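Local coordinates for chitin-binding type-4 domain-containing protein (Photorhabdus laumondii subsp. laumondii, PDB 6T5Z), which is a copper-dependent lytic polysaccharide monooxygenase of family AA10 that probably cleaves chitin by oxidation, at residues L35-G40 and A44-G49; D63-D68 and K108-E113. One frame throughout, in Å; residues are numbered along the deposited sequence.

Interaction 1. Residues L35-G40 and A44-G49; sequences LEAKKG and AGPEDG
Pro-46 leans its ring against Ala-37 where the chain leaves strand 36-38, an edge strand on the beta sandwich of this AA10 monooxygenase, and doubles back past it. Going round the ring from CB, that carbon lies 4.9 Å from the methyl of Ala-37 and only borders the contact. CG is the atom that touches, 3.9 Å from Ala-37 CB. CD then faces the carbonyl of Lys-38 at 4.0 Å. Tyr-164 of strand 161-172 also touches the side chain of Pro-46, and its OH is hydrogen-bonded to the same Lys-38 O, so the ring is wedged beside the strand pair.

Gly-45 lets the chain come in close: its CA is 3.4 Å from Lys-38 O in a C-H...O contact, and its positive phi (89°) is a backbone shape that glycine readily takes. Lys-39 turns the other way, its NZ hydrogen-bonded to the carbonyls of Ile-156 and Thr-159. The methyl of Ala-44 lies 3.7 Å from Lys-39 O. An alpha turn over residues 40-44 closes the reversal, with the N-H of Ala-44 donating to Gly-40 O at 2.9 Å (N to O) from above the carbonyl plane.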
# COMPACT_ATOMS: atom_id res chain seq x y z
N LEU A 35 -1.97 -9.72 2.78
CA LEU A 35 -0.62 -9.40 2.34
C LEU A 35 0.26 -9.12 3.57
O LEU A 35 0.63 -7.98 3.89
CB LEU A 35 -0.66 -8.25 1.35
CG LEU A 35 -1.16 -8.69 -0.05
CD1 LEU A 35 -1.93 -7.59 -0.73
CD2 LEU A 35 0.03 -9.08 -0.89
N GLU A 36 0.59 -10.20 4.27
CA GLU A 36 1.27 -10.15 5.56
C GLU A 36 2.72 -10.60 5.41
O GLU A 36 3.00 -11.62 4.78
CB GLU A 36 0.56 -11.04 6.58
CG GLU A 36 1.10 -10.92 8.01
CD GLU A 36 0.46 -11.93 8.94
OE1 GLU A 36 -0.40 -12.70 8.47
OE2 GLU A 36 0.82 -11.97 10.13
N ALA A 37 3.63 -9.85 6.01
CA ALA A 37 5.06 -10.11 5.91
C ALA A 37 5.76 -9.47 7.10
O ALA A 37 5.12 -8.80 7.91
CB ALA A 37 5.63 -9.60 4.58
N LYS A 38 7.07 -9.67 7.19
CA LYS A 38 7.81 -9.10 8.32
C LYS A 38 7.70 -7.57 8.32
O LYS A 38 7.68 -6.93 7.27
CB LYS A 38 9.27 -9.52 8.26
CG LYS A 38 9.48 -10.99 8.54
CD LYS A 38 9.11 -11.34 9.96
CE LYS A 38 9.29 -12.82 10.23
NZ LYS A 38 8.27 -13.61 9.48
N LYS A 39 7.62 -7.00 9.53
CA LYS A 39 7.55 -5.55 9.68
C LYS A 39 8.91 -4.92 9.39
O LYS A 39 9.91 -5.61 9.14
CB LYS A 39 7.07 -5.18 11.09
CG LYS A 39 8.04 -5.60 12.21
CD LYS A 39 7.57 -5.17 13.60
CE LYS A 39 6.34 -5.95 14.04
NZ LYS A 39 6.07 -5.72 15.51
N GLY A 40 8.95 -3.60 9.43
CA GLY A 40 10.22 -2.89 9.43
C GLY A 40 10.72 -2.40 8.08
O GLY A 40 11.90 -2.06 7.97
N ALA A 44 13.89 -3.80 6.90
CA ALA A 44 13.59 -5.21 6.73
C ALA A 44 12.33 -5.31 5.87
O ALA A 44 11.97 -4.38 5.15
CB ALA A 44 13.44 -5.93 8.08
N GLY A 45 11.65 -6.45 5.97
CA GLY A 45 10.40 -6.65 5.28
C GLY A 45 10.58 -7.22 3.89
O GLY A 45 11.64 -7.76 3.55
N PRO A 46 9.55 -7.09 3.05
CA PRO A 46 9.55 -7.74 1.73
C PRO A 46 10.73 -7.29 0.88
O PRO A 46 11.08 -6.11 0.84
CB PRO A 46 8.22 -7.29 1.12
CG PRO A 46 7.34 -7.02 2.29
CD PRO A 46 8.27 -6.43 3.34
N GLU A 47 11.34 -8.25 0.19
CA GLU A 47 12.52 -7.93 -0.60
C GLU A 47 12.16 -7.10 -1.84
O GLU A 47 11.01 -7.08 -2.30
CB GLU A 47 13.25 -9.20 -1.02
CG GLU A 47 12.51 -10.07 -2.00
CD GLU A 47 13.33 -11.27 -2.44
OE1 GLU A 47 14.55 -11.30 -2.15
OE2 GLU A 47 12.76 -12.18 -3.07
N ASP A 48 13.17 -6.39 -2.34
CA ASP A 48 13.05 -5.61 -3.57
C ASP A 48 12.44 -6.47 -4.67
O ASP A 48 12.73 -7.67 -4.77
CB ASP A 48 14.44 -5.11 -4.01
CG ASP A 48 14.93 -3.92 -3.19
OD1 ASP A 48 14.13 -3.32 -2.43
OD2 ASP A 48 16.12 -3.56 -3.34
N GLY A 49 11.58 -5.86 -5.48
CA GLY A 49 10.91 -6.58 -6.55
C GLY A 49 9.71 -7.39 -6.12
O GLY A 49 8.96 -7.89 -6.98

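Interaction 2. Residues D63-D68 and K108-E113; sequences DAQTED and KPLTRE
Gln-65 and Pro-109 mark the closest backbone approach of two irregular loops, their CA atoms 5.5 Å apart. No direct hydrogen bond joins the segments. Instead a single water bridges them on one flank: it donates to Asp-63 O at 2.7 Å and accepts from Leu-110 N at 3.0 Å, giving each main-chain group a partner across the gap.

Gln-65 supplies most of the side-chain contact from the 63-68 side. It is buried and near-extended in its backbone, with CG anti to the backbone N (chi1 -169°), which sends the chain toward Lys-108. There the aliphatic part packs tightly on a carbonyl: Lys-108 O is 3.0 Å from Gln-65 CG and 3.3 Å from Gln-65 CB. A bend at chi2 (53°) then carries the amide away from that carbonyl, with its oxygen on the side of Leu-110. This oxygen comes over the branch point of Leu-110, with OE1 3.9 Å from CG and almost evenly placed between the two methyls. NE2 hydrogen-bonds to Pro-106 O and Tyr-147 OH, which hold the amide in this orientation, and OE1 has a hydrogen-bond partner outside the two segments as well.

Beyond Gln-65 the first loop veers off. Thr-66 OG1 donates to Asp-68 OD2 at 2.7 Å and receives a weak bond from Asp-68 N, roughly an ST turn. This is plain loop-to-loop packing, away from the copper site, of the kind that covers the sandwich of AA10 monooxygenases with long connections between its strands.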
# COMPACT_ATOMS: atom_id res chain seq x y z
N ASP A 63 3.51 -7.90 -8.53
CA ASP A 63 4.85 -7.35 -8.68
C ASP A 63 5.13 -6.86 -10.08
O ASP A 63 6.17 -6.24 -10.32
CB ASP A 63 5.88 -8.40 -8.26
CG ASP A 63 5.83 -8.68 -6.78
OD1 ASP A 63 5.58 -7.73 -6.00
OD2 ASP A 63 6.02 -9.85 -6.38
N ALA A 64 4.23 -7.11 -11.03
CA ALA A 64 4.38 -6.53 -12.35
C ALA A 64 4.39 -5.02 -12.22
O ALA A 64 3.67 -4.46 -11.39
CB ALA A 64 3.23 -6.98 -13.26
N GLN A 65 5.22 -4.34 -13.03
CA GLN A 65 5.30 -2.88 -12.97
C GLN A 65 5.53 -2.35 -14.38
O GLN A 65 6.64 -2.44 -14.92
CB GLN A 65 6.38 -2.42 -12.00
CG GLN A 65 6.32 -0.92 -11.72
CD GLN A 65 4.95 -0.47 -11.27
OE1 GLN A 65 4.42 -0.96 -10.26
NE2 GLN A 65 4.35 0.45 -12.02
N THR A 66 4.47 -1.81 -14.97
CA THR A 66 4.53 -1.05 -16.21
C THR A 66 3.56 0.12 -16.06
O THR A 66 2.67 0.10 -15.20
CB THR A 66 4.14 -1.87 -17.46
OG1 THR A 66 2.74 -2.16 -17.41
CG2 THR A 66 4.93 -3.17 -17.54
N GLU A 67 3.73 1.13 -16.91
CA GLU A 67 2.79 2.24 -16.93
C GLU A 67 1.36 1.77 -17.23
O GLU A 67 0.40 2.38 -16.75
CB GLU A 67 3.21 3.28 -17.96
CG GLU A 67 4.43 4.08 -17.55
CD GLU A 67 4.91 5.02 -18.64
OE1 GLU A 67 5.79 4.61 -19.44
OE2 GLU A 67 4.40 6.16 -18.72
N ASP A 68 1.22 0.70 -18.01
CA ASP A 68 -0.08 0.26 -18.51
C ASP A 68 -0.79 -0.72 -17.59
O ASP A 68 -1.99 -0.94 -17.76
CB ASP A 68 0.07 -0.38 -19.90
CG ASP A 68 1.31 -1.30 -20.01
OD1 ASP A 68 2.37 -0.82 -20.46
OD2 ASP A 68 1.21 -2.49 -19.65
N LYS A 108 9.82 -0.32 -14.21
CA LYS A 108 10.80 -1.15 -13.52
C LYS A 108 10.22 -1.60 -12.19
O LYS A 108 9.33 -0.94 -11.65
CB LYS A 108 12.12 -0.39 -13.30
CG LYS A 108 12.93 -0.18 -14.56
CD LYS A 108 13.18 -1.51 -15.24
CE LYS A 108 14.16 -1.38 -16.40
NZ LYS A 108 13.70 -2.13 -17.60
N PRO A 109 10.72 -2.70 -11.64
CA PRO A 109 10.13 -3.23 -10.40
C PRO A 109 10.20 -2.24 -9.25
O PRO A 109 11.10 -1.39 -9.16
CB PRO A 109 10.98 -4.47 -10.11
CG PRO A 109 11.51 -4.88 -11.46
CD PRO A 109 11.76 -3.60 -12.19
N LEU A 110 9.23 -2.36 -8.35
CA LEU A 110 9.24 -1.59 -7.11
C LEU A 110 10.34 -2.12 -6.20
O LEU A 110 10.43 -3.31 -5.92
CB LEU A 110 7.90 -1.69 -6.40
CG LEU A 110 6.69 -1.09 -7.12
CD1 LEU A 110 5.40 -1.42 -6.35
CD2 LEU A 110 6.86 0.42 -7.25
N THR A 111 11.18 -1.21 -5.72
CA THR A 111 12.33 -1.52 -4.89
C THR A 111 12.47 -0.41 -3.86
O THR A 111 11.78 0.61 -3.92
CB THR A 111 13.63 -1.59 -5.68
OG1 THR A 111 13.89 -0.30 -6.23
CG2 THR A 111 13.55 -2.60 -6.83
N ARG A 112 13.42 -0.57 -2.94
CA ARG A 112 13.67 0.49 -1.98
C ARG A 112 14.22 1.73 -2.67
O ARG A 112 13.89 2.86 -2.29
CB ARG A 112 14.62 -0.00 -0.89
CG ARG A 112 13.92 -0.98 0.03
CD ARG A 112 14.86 -1.99 0.68
NE ARG A 112 14.12 -2.78 1.66
CZ ARG A 112 13.28 -3.76 1.35
NH1 ARG A 112 13.07 -4.09 0.08
NH2 ARG A 112 12.63 -4.42 2.31
N GLU A 113 15.01 1.54 -3.73
CA GLU A 113 15.53 2.68 -4.48
C GLU A 113 14.40 3.43 -5.18
O GLU A 113 14.52 4.64 -5.40
CB GLU A 113 16.58 2.19 -5.48
CG GLU A 113 17.39 3.28 -6.14
CD GLU A 113 16.76 3.80 -7.42
OE1 GLU A 113 15.91 3.09 -8.00
OE2 GLU A 113 17.12 4.92 -7.84
O HOH W 1 7.07 -4.48 -8.42

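The two contacts have centres 15 Å apart and follow one another along the chain, interaction 1 closing before interaction 2 opens. The long connection between strands 36-38 and 73-76 carries both 44-49 and 63-68; residues 108-113 arrive from the connection between strands 92-99 and 121-126. Arg-112 ties the sites together: NH2 bonds to Pro-46 O at 2.7 Å and also to Ala-44 O, while NH1 forms a 2.8 Å salt bridge with Asp-48 OD1. A backbone bond between Gly-49 and Leu-110 adds to this. The two loop systems are thus joined directly to each other on one side of the fold, and the interaction 1 end comes within about 12 Å of copper at Ala-37's side chain.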